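Urocanate hydratase (Paenibacillus sp. Soil724D2, PDB 7NED) probably catalyses the hydration of thiourocanate in bacterial ergothioneine breakdown, with NAD+ as cofactor, and binds urocanate. Local coordinates at residues W17-L22 and A88-M93; C469-D474 and L508-N513. All coordinates share one frame; numbering follows the deposited sequence.

Overall arrangement
Contact 1 comes first along the chain and closes before contact 2 opens. It sets the start of helix 17-31 against the entry to strand 91-95. Contact 2 sets the loop between helix 459-469 and strand 475-480 against helix 502-525. Their centres lie about 13 Å apart, on the same side of the chain's centre. Strands 91-95 and 475-480 are parallel neighbours in the mixed eight-stranded sheet, so the N-terminal and C-terminal parts of the chain are built into it together. Arg18 NE meets Asp474 OD2 at 2.6 Å in a salt bridge that ties the two contacts together. Both also touch the second subunit.

Contact 1: W17-L22 and A88-M93; sequences WRQEAL and APLIVM
Leu90 pushes its CD1 methyl against the first turns of helix 17-31. CD1 lies 3.6 Å from Arg18 CB and 4.0 Å from Gln19 CG. The Leu90 and Gln19 side chains cross at about a right angle. Leu90 CG is anti to its own carbonyl carbon (chi1 -75°), and an extended second torsion (168°) carries CD1 on to the helix. Further along the helix, Leu22 extends CD1 toward segment 88-93. This one methyl serves two partners: Leu90 CB at 3.9 Å and Ile91 CD1 at 3.8 Å. The Leu22 and Ile91 side chains run antiparallel alongside each other, with their CD1 methyls in contact. Helix 17-31 thus packs on one face of the mixed sheet, where strand 91-95 runs between strands 69-74 and 475-480. The Ile91 side chain also touches Leu71, Ile73 and Leu475 from those neighbours, while Leu22 reaches Thr495 of strand 490-498. The polar part of the contact is at Arg18. Its chain is extended at chi2 and bends at chi3 (59°), which takes the guanidinium past Leu90 CD1 to the level of Ala88. There water 1 links the two segments. It lies 2.9 Å from Arg18 NH2 and 2.8 Å from Ala88 O, accepting weakly from the first and probably donating, also weakly, to the second, with other acceptors competing for its protons. The stronger partners of the guanidinium are elsewhere. Arg18 NE forms a salt bridge to Asp474, and NH1 forms one to Glu67 and a hydrogen bond to Arg86 O. The carboxylates of Asp474 and Glu67 probably balance its charge and that of nearby Arg507. Gln19 NE2 donates to Leu65 O.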
ATOM      1  N   TRP A  17      -4.091  29.449  -3.590  1.00 15.59           N
ATOM      2  CA  TRP A  17      -4.381  29.165  -2.186  1.00 18.93           C
ATOM      3  C   TRP A  17      -4.405  27.673  -1.884  1.00 19.19           C
ATOM      4  O   TRP A  17      -4.189  27.274  -0.735  1.00 14.49           O
ATOM      5  CB  TRP A  17      -5.723  29.780  -1.777  1.00 19.11           C
ATOM      6  CG  TRP A  17      -5.505  31.112  -1.115  1.00 21.44           C
ATOM      7  CD1 TRP A  17      -5.737  32.345  -1.661  1.00 24.50           C
ATOM      8  CD2 TRP A  17      -4.955  31.346   0.198  1.00 20.00           C
ATOM      9  NE1 TRP A  17      -5.370  33.340  -0.758  1.00 24.88           N
ATOM     10  CE2 TRP A  17      -4.890  32.750   0.383  1.00 24.29           C
ATOM     11  CE3 TRP A  17      -4.535  30.507   1.241  1.00 20.74           C
ATOM     12  CZ2 TRP A  17      -4.411  33.336   1.577  1.00 22.59           C
ATOM     13  CZ3 TRP A  17      -4.047  31.106   2.438  1.00 21.21           C
ATOM     14  CH2 TRP A  17      -4.001  32.493   2.577  1.00 22.99           C
ATOM     15  N   ARG A  18      -4.685  26.833  -2.874  1.00 16.69           N
ATOM     16  CA  ARG A  18      -4.580  25.409  -2.599  1.00 17.28           C
ATOM     17  C   ARG A  18      -3.137  25.048  -2.307  1.00 17.50           C
ATOM     18  O   ARG A  18      -2.856  24.281  -1.380  1.00 17.77           O
ATOM     19  CB  ARG A  18      -5.133  24.597  -3.783  1.00 17.48           C
ATOM     20  CG  ARG A  18      -6.609  24.853  -3.990  1.00 20.88           C
ATOM     21  CD  ARG A  18      -7.166  24.205  -5.257  1.00 19.99           C
ATOM     22  NE  ARG A  18      -6.969  22.768  -5.240  1.00 19.84           N
ATOM     23  CZ  ARG A  18      -7.095  21.987  -6.314  1.00 24.32           C
ATOM     24  NH1 ARG A  18      -7.423  22.523  -7.494  1.00 21.64           N
ATOM     25  NH2 ARG A  18      -6.895  20.677  -6.206  1.00 18.04           N
ATOM     26  N   GLN A  19      -2.197  25.608  -3.072  1.00 15.63           N
ATOM     27  CA  GLN A  19      -0.801  25.310  -2.819  1.00 13.10           C
ATOM     28  C   GLN A  19      -0.355  25.961  -1.511  1.00 18.28           C
ATOM     29  O   GLN A  19       0.326  25.337  -0.688  1.00 17.41           O
ATOM     30  CB  GLN A  19       0.058  25.812  -3.978  1.00 19.56           C
ATOM     31  CG  GLN A  19      -0.327  25.260  -5.382  1.00 17.69           C
ATOM     32  CD  GLN A  19      -1.343  26.132  -6.096  1.00 21.08           C
ATOM     33  OE1 GLN A  19      -2.319  26.595  -5.509  1.00 21.89           O
ATOM     34  NE2 GLN A  19      -1.105  26.370  -7.373  1.00 20.76           N
ATOM     35  N   GLU A  20      -0.745  27.210  -1.308  1.00 14.54           N
ATOM     36  CA  GLU A  20      -0.376  27.907  -0.075  1.00 19.30           C
ATOM     37  C   GLU A  20      -0.864  27.148   1.159  1.00 17.36           C
ATOM     38  O   GLU A  20      -0.181  27.102   2.200  1.00 16.13           O
ATOM     39  CB  GLU A  20      -0.960  29.317  -0.111  1.00 16.52           C
ATOM     40  CG  GLU A  20      -0.643  30.171   1.130  1.00 16.86           C
ATOM     41  CD  GLU A  20       0.778  30.761   1.102  1.00 19.03           C
ATOM     42  OE1 GLU A  20       1.346  30.921  -0.004  1.00 20.23           O
ATOM     43  OE2 GLU A  20       1.317  31.100   2.189  1.00 22.16           O
ATOM     44  N   ALA A  21      -2.065  26.565   1.074  1.00 17.63           N
ATOM     45  CA  ALA A  21      -2.622  25.858   2.216  1.00 19.34           C
ATOM     46  C   ALA A  21      -1.712  24.712   2.627  1.00 16.17           C
ATOM     47  O   ALA A  21      -1.388  24.552   3.814  1.00 16.71           O
ATOM     48  CB  ALA A  21      -4.038  25.351   1.904  1.00 15.47           C
ATOM     49  N   LEU A  22      -1.236  23.935   1.647  1.00 15.87           N
ATOM     50  CA  LEU A  22      -0.361  22.826   1.980  1.00 15.52           C
ATOM     51  C   LEU A  22       0.952  23.329   2.559  1.00 16.02           C
ATOM     52  O   LEU A  22       1.496  22.707   3.475  1.00 15.40           O
ATOM     53  CB  LEU A  22      -0.103  21.942   0.747  1.00 15.21           C
ATOM     54  CG  LEU A  22      -1.396  21.404   0.120  1.00 18.94           C
ATOM     55  CD1 LEU A  22      -1.096  20.526  -1.129  1.00 15.78           C
ATOM     56  CD2 LEU A  22      -2.257  20.632   1.159  1.00 17.66           C
ATOM     57  N   ALA A  88      -7.108  16.875  -9.667  1.00 17.88           N
ATOM     58  CA  ALA A  88      -6.290  15.812  -9.121  1.00 18.39           C
ATOM     59  C   ALA A  88      -5.522  16.355  -7.936  1.00 15.70           C
ATOM     60  O   ALA A  88      -5.307  17.563  -7.848  1.00 18.99           O
ATOM     61  CB  ALA A  88      -5.300  15.285 -10.167  1.00 16.66           C
ATOM     62  N   PRO A  89      -5.092  15.507  -7.012  1.00 15.25           N
ATOM     63  CA  PRO A  89      -4.269  15.988  -5.893  1.00 14.76           C
ATOM     64  C   PRO A  89      -3.087  16.838  -6.342  1.00 13.64           C
ATOM     65  O   PRO A  89      -2.510  16.641  -7.413  1.00 14.30           O
ATOM     66  CB  PRO A  89      -3.790  14.695  -5.225  1.00 16.67           C
ATOM     67  CG  PRO A  89      -4.954  13.734  -5.446  1.00 15.32           C
ATOM     68  CD  PRO A  89      -5.452  14.079  -6.868  1.00 17.11           C
ATOM     69  N   LEU A  90      -2.745  17.821  -5.499  1.00 13.82           N
ATOM     70  CA  LEU A  90      -1.513  18.575  -5.701  1.00 13.80           C
ATOM     71  C   LEU A  90      -0.314  17.789  -5.212  1.00 15.40           C
ATOM     72  O   LEU A  90       0.805  17.960  -5.728  1.00 16.21           O
ATOM     73  CB  LEU A  90      -1.572  19.908  -4.960  1.00 16.18           C
ATOM     74  CG  LEU A  90      -2.453  20.953  -5.627  1.00 18.70           C
ATOM     75  CD1 LEU A  90      -2.636  22.086  -4.599  1.00 22.94           C
ATOM     76  CD2 LEU A  90      -1.775  21.472  -6.862  1.00 19.97           C
ATOM     77  N   ILE A  91      -0.524  16.937  -4.213  1.00 14.06           N
ATOM     78  CA  ILE A  91       0.530  16.093  -3.673  1.00 13.73           C
ATOM     79  C   ILE A  91      -0.026  14.689  -3.490  1.00 19.37           C
ATOM     80  O   ILE A  91      -1.105  14.523  -2.905  1.00 15.50           O
ATOM     81  CB  ILE A  91       1.051  16.634  -2.328  1.00 13.56           C
ATOM     82  CG1 ILE A  91       1.795  17.948  -2.556  1.00 15.97           C
ATOM     83  CG2 ILE A  91       2.010  15.628  -1.696  1.00 13.46           C
ATOM     84  CD1 ILE A  91       2.176  18.629  -1.228  1.00 15.49           C
ATOM     85  N   VAL A  92       0.708  13.676  -3.961  1.00 14.07           N
ATOM     86  CA  VAL A  92       0.505  12.320  -3.474  1.00 13.51           C
ATOM     87  C   VAL A  92       1.800  11.918  -2.801  1.00 14.18           C
ATOM     88  O   VAL A  92       2.887  12.196  -3.318  1.00 14.29           O
ATOM     89  CB  VAL A  92       0.114  11.307  -4.582  1.00 14.65           C
ATOM     90  CG1 VAL A  92      -1.195  11.753  -5.257  1.00 14.48           C
ATOM     91  CG2 VAL A  92       1.241  11.154  -5.598  1.00 15.86           C
ATOM     92  N   MET A  93       1.692  11.275  -1.647  1.00 11.34           N
ATOM     93  CA  MET A  93       2.885  10.854  -0.929  1.00 14.37           C
ATOM     94  C   MET A  93       2.689   9.472  -0.327  1.00 14.80           C
ATOM     95  O   MET A  93       1.569   9.065   0.001  1.00 16.50           O
ATOM     96  CB  MET A  93       3.234  11.881   0.168  1.00 12.22           C
ATOM     97  CG  MET A  93       2.058  12.355   0.969  1.00 16.36           C
ATOM     98  SD  MET A  93       2.672  13.051   2.551  1.00 17.41           S
ATOM     99  CE  MET A  93       3.141  14.626   1.873  1.00 16.55           C
TER
HETATM  100  O   HOH W   1      -7.886  18.096  -6.939  1.00 26.16           O

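Contact 2: C469-D474 and L508-N513; sequences CSSMAD and LETTLN
Ser471 O accepts a hydrogen bond of 2.8 Å from Thr511 OG1. Ser471 is the third residue of a type I beta turn, Cys469 to Met472, in the loop that joins helix 459-469 to strand 475-480. The donor lies on helix 502-525, which packs on strand 490-498 of the mixed sheet, with Leu508, Thr511 and Leu512 touching Leu496. The hydroxyl approaches from above the carbonyl plane, with a C=O...donor angle of 107°, so it does not use a lone pair. Thr511 OG1 is anti to its own carbonyl carbon (chi1 -73°), which turns the hydroxyl to the loop and leaves CG2 beside Ala473 CB. OG1 is also 3.5 Å from Ser471 CB and 3.6 Å from Ala473 CB, so both carbons border it. A weak hydrogen bond to Arg507 O competes for the same proton. A valine at Thr511 would keep a similar bulk but is likely to leave Ser471 O without this donor and the loop less firmly held to the helix. Ser471 OG turns to Leu467 O and Asn514 ND2 instead. Thr510 faces the loop too, and its CG2 lies 3.6 Å from Ser471 O. Its hydroxyl bonds to Ile506 O, one turn back. The Met472 chain is extended at chi2 and bends at chi3 (-70°), which brings its terminal methyl over Thr510. That packing is tight, with Met472 CE 3.3 Å from Thr510 CB.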
ATOM      1  N   CYS A 469      -7.802   9.990  -4.272  1.00 14.06           N
ATOM      2  CA  CYS A 469      -7.149  10.577  -5.441  1.00 14.69           C
ATOM      3  C   CYS A 469      -8.128  10.728  -6.584  1.00 19.45           C
ATOM      4  O   CYS A 469      -8.032  11.676  -7.377  1.00 17.94           O
ATOM      5  CB  CYS A 469      -5.992   9.705  -5.916  1.00 15.07           C
ATOM      6  SG  CYS A 469      -4.531   9.800  -4.854  1.00 15.38           S
ATOM      7  N   SER A 470      -9.000   9.734  -6.748  1.00 13.80           N
ATOM      8  CA  SER A 470     -10.013   9.782  -7.788  1.00 14.90           C
ATOM      9  C   SER A 470     -11.121  10.765  -7.463  1.00 16.15           C
ATOM     10  O   SER A 470     -11.982  11.011  -8.310  1.00 18.42           O
ATOM     11  CB  SER A 470     -10.610   8.379  -7.985  1.00 15.37           C
ATOM     12  OG  SER A 470      -9.583   7.426  -8.214  1.00 14.65           O
ATOM     13  N   SER A 471     -11.145  11.305  -6.248  1.00 14.44           N
ATOM     14  CA  SER A 471     -12.256  12.137  -5.800  1.00 13.82           C
ATOM     15  C   SER A 471     -11.894  13.615  -5.720  1.00 18.67           C
ATOM     16  O   SER A 471     -12.666  14.398  -5.130  1.00 16.65           O
ATOM     17  CB  SER A 471     -12.738  11.666  -4.419  1.00 15.60           C
ATOM     18  OG  SER A 471     -13.287  10.353  -4.477  1.00 17.35           O
ATOM     19  N   MET A 472     -10.722  14.004  -6.207  1.00 15.55           N
ATOM     20  CA  MET A 472     -10.327  15.408  -6.363  1.00 18.02           C
ATOM     21  C   MET A 472      -9.760  16.027  -5.086  1.00 19.35           C
ATOM     22  O   MET A 472      -9.837  17.246  -4.898  1.00 16.67           O
ATOM     23  CB  MET A 472     -11.542  16.201  -6.826  1.00 16.41           C
ATOM     24  CG  MET A 472     -12.024  15.642  -8.172  1.00 20.58           C
ATOM     25  SD  MET A 472     -13.466  16.479  -8.842  1.00 30.31           S
ATOM     26  CE  MET A 472     -14.699  15.952  -7.710  1.00 26.07           C
ATOM     27  N   ALA A 473      -9.229  15.215  -4.174  1.00 17.47           N
ATOM     28  CA  ALA A 473      -8.620  15.727  -2.959  1.00 15.87           C
ATOM     29  C   ALA A 473      -7.359  16.534  -3.305  1.00 18.17           C
ATOM     30  O   ALA A 473      -6.829  16.484  -4.428  1.00 14.14           O
ATOM     31  CB  ALA A 473      -8.285  14.556  -2.024  1.00 18.17           C
ATOM     32  N   ASP A 474      -6.881  17.313  -2.328  1.00 15.68           N
ATOM     33  CA  ASP A 474      -5.705  18.149  -2.569  1.00 15.46           C
ATOM     34  C   ASP A 474      -4.429  17.437  -2.195  1.00 13.66           C
ATOM     35  O   ASP A 474      -3.399  17.618  -2.848  1.00 16.38           O
ATOM     36  CB  ASP A 474      -5.811  19.464  -1.754  1.00 16.59           C
ATOM     37  CG  ASP A 474      -6.866  20.402  -2.337  1.00 17.21           C
ATOM     38  OD1 ASP A 474      -7.985  20.433  -1.778  1.00 18.99           O
ATOM     39  OD2 ASP A 474      -6.611  21.024  -3.400  1.00 20.74           O
ATOM     40  N   LEU A 508     -14.754  19.034  -2.568  1.00 15.98           N
ATOM     41  CA  LEU A 508     -15.034  18.764  -1.162  1.00 17.08           C
ATOM     42  C   LEU A 508     -16.154  17.751  -1.022  1.00 17.32           C
ATOM     43  O   LEU A 508     -16.080  16.830  -0.204  1.00 18.68           O
ATOM     44  CB  LEU A 508     -15.420  20.058  -0.450  1.00 16.35           C
ATOM     45  CG  LEU A 508     -14.331  21.112  -0.357  1.00 19.06           C
ATOM     46  CD1 LEU A 508     -15.002  22.407   0.088  1.00 17.95           C
ATOM     47  CD2 LEU A 508     -13.346  20.650   0.702  1.00 17.16           C
ATOM     48  N   GLU A 509     -17.235  17.953  -1.772  1.00 15.27           N
ATOM     49  CA  GLU A 509     -18.355  17.026  -1.742  1.00 19.72           C
ATOM     50  C   GLU A 509     -17.921  15.628  -2.146  1.00 19.06           C
ATOM     51  O   GLU A 509     -18.285  14.641  -1.491  1.00 17.49           O
ATOM     52  CB  GLU A 509     -19.445  17.527  -2.689  1.00 18.33           C
ATOM     53  CG  GLU A 509     -20.791  16.851  -2.545  1.00 26.71           C
ATOM     54  CD  GLU A 509     -21.772  17.411  -3.568  1.00 28.21           C
ATOM     55  OE1 GLU A 509     -21.610  17.126  -4.762  1.00 43.51           O
ATOM     56  OE2 GLU A 509     -22.651  18.191  -3.206  1.00 36.73           O
ATOM     57  N   THR A 510     -17.183  15.532  -3.269  1.00 16.25           N
ATOM     58  CA  THR A 510     -16.841  14.225  -3.841  1.00 17.79           C
ATOM     59  C   THR A 510     -15.921  13.474  -2.908  1.00 17.40           C
ATOM     60  O   THR A 510     -16.185  12.315  -2.573  1.00 16.59           O
ATOM     61  CB  THR A 510     -16.206  14.382  -5.224  1.00 20.27           C
ATOM     62  OG1 THR A 510     -17.074  15.190  -6.054  1.00 20.86           O
ATOM     63  CG2 THR A 510     -15.930  12.990  -5.900  1.00 19.36           C
ATOM     64  N   THR A 511     -14.858  14.144  -2.436  1.00 15.79           N
ATOM     65  CA  THR A 511     -13.906  13.502  -1.537  1.00 15.84           C
ATOM     66  C   THR A 511     -14.542  13.121  -0.209  1.00 17.31           C
ATOM     67  O   THR A 511     -14.346  12.003   0.280  1.00 14.47           O
ATOM     68  CB  THR A 511     -12.701  14.410  -1.286  1.00 16.73           C
ATOM     69  OG1 THR A 511     -11.895  14.435  -2.467  1.00 17.43           O
ATOM     70  CG2 THR A 511     -11.862  13.851  -0.170  1.00 17.13           C
ATOM     71  N   LEU A 512     -15.268  14.049   0.421  1.00 14.80           N
ATOM     72  CA  LEU A 512     -15.765  13.755   1.759  1.00 14.58           C
ATOM     73  C   LEU A 512     -16.843  12.660   1.722  1.00 16.52           C
ATOM     74  O   LEU A 512     -16.861  11.768   2.578  1.00 16.73           O
ATOM     75  CB  LEU A 512     -16.271  15.053   2.428  1.00 14.82           C
ATOM     76  CG  LEU A 512     -15.101  16.013   2.773  1.00 16.34           C
ATOM     77  CD1 LEU A 512     -15.577  17.425   3.217  1.00 16.21           C
ATOM     78  CD2 LEU A 512     -14.151  15.411   3.842  1.00 17.18           C
ATOM     79  N   ASN A 513     -17.753  12.693   0.742  1.00 15.34           N
ATOM     80  CA  ASN A 513     -18.730  11.599   0.665  1.00 16.08           C
ATOM     81  C   ASN A 513     -18.039  10.244   0.474  1.00 16.18           C
ATOM     82  O   ASN A 513     -18.503   9.227   0.995  1.00 16.96           O
ATOM     83  CB  ASN A 513     -19.709  11.816  -0.478  1.00 18.53           C
ATOM     84  CG  ASN A 513     -20.732  12.884  -0.195  1.00 21.07           C
ATOM     85  OD1 ASN A 513     -21.011  13.244   0.961  1.00 20.11           O
ATOM     86  ND2 ASN A 513     -21.359  13.355  -1.268  1.00 21.05           N
TER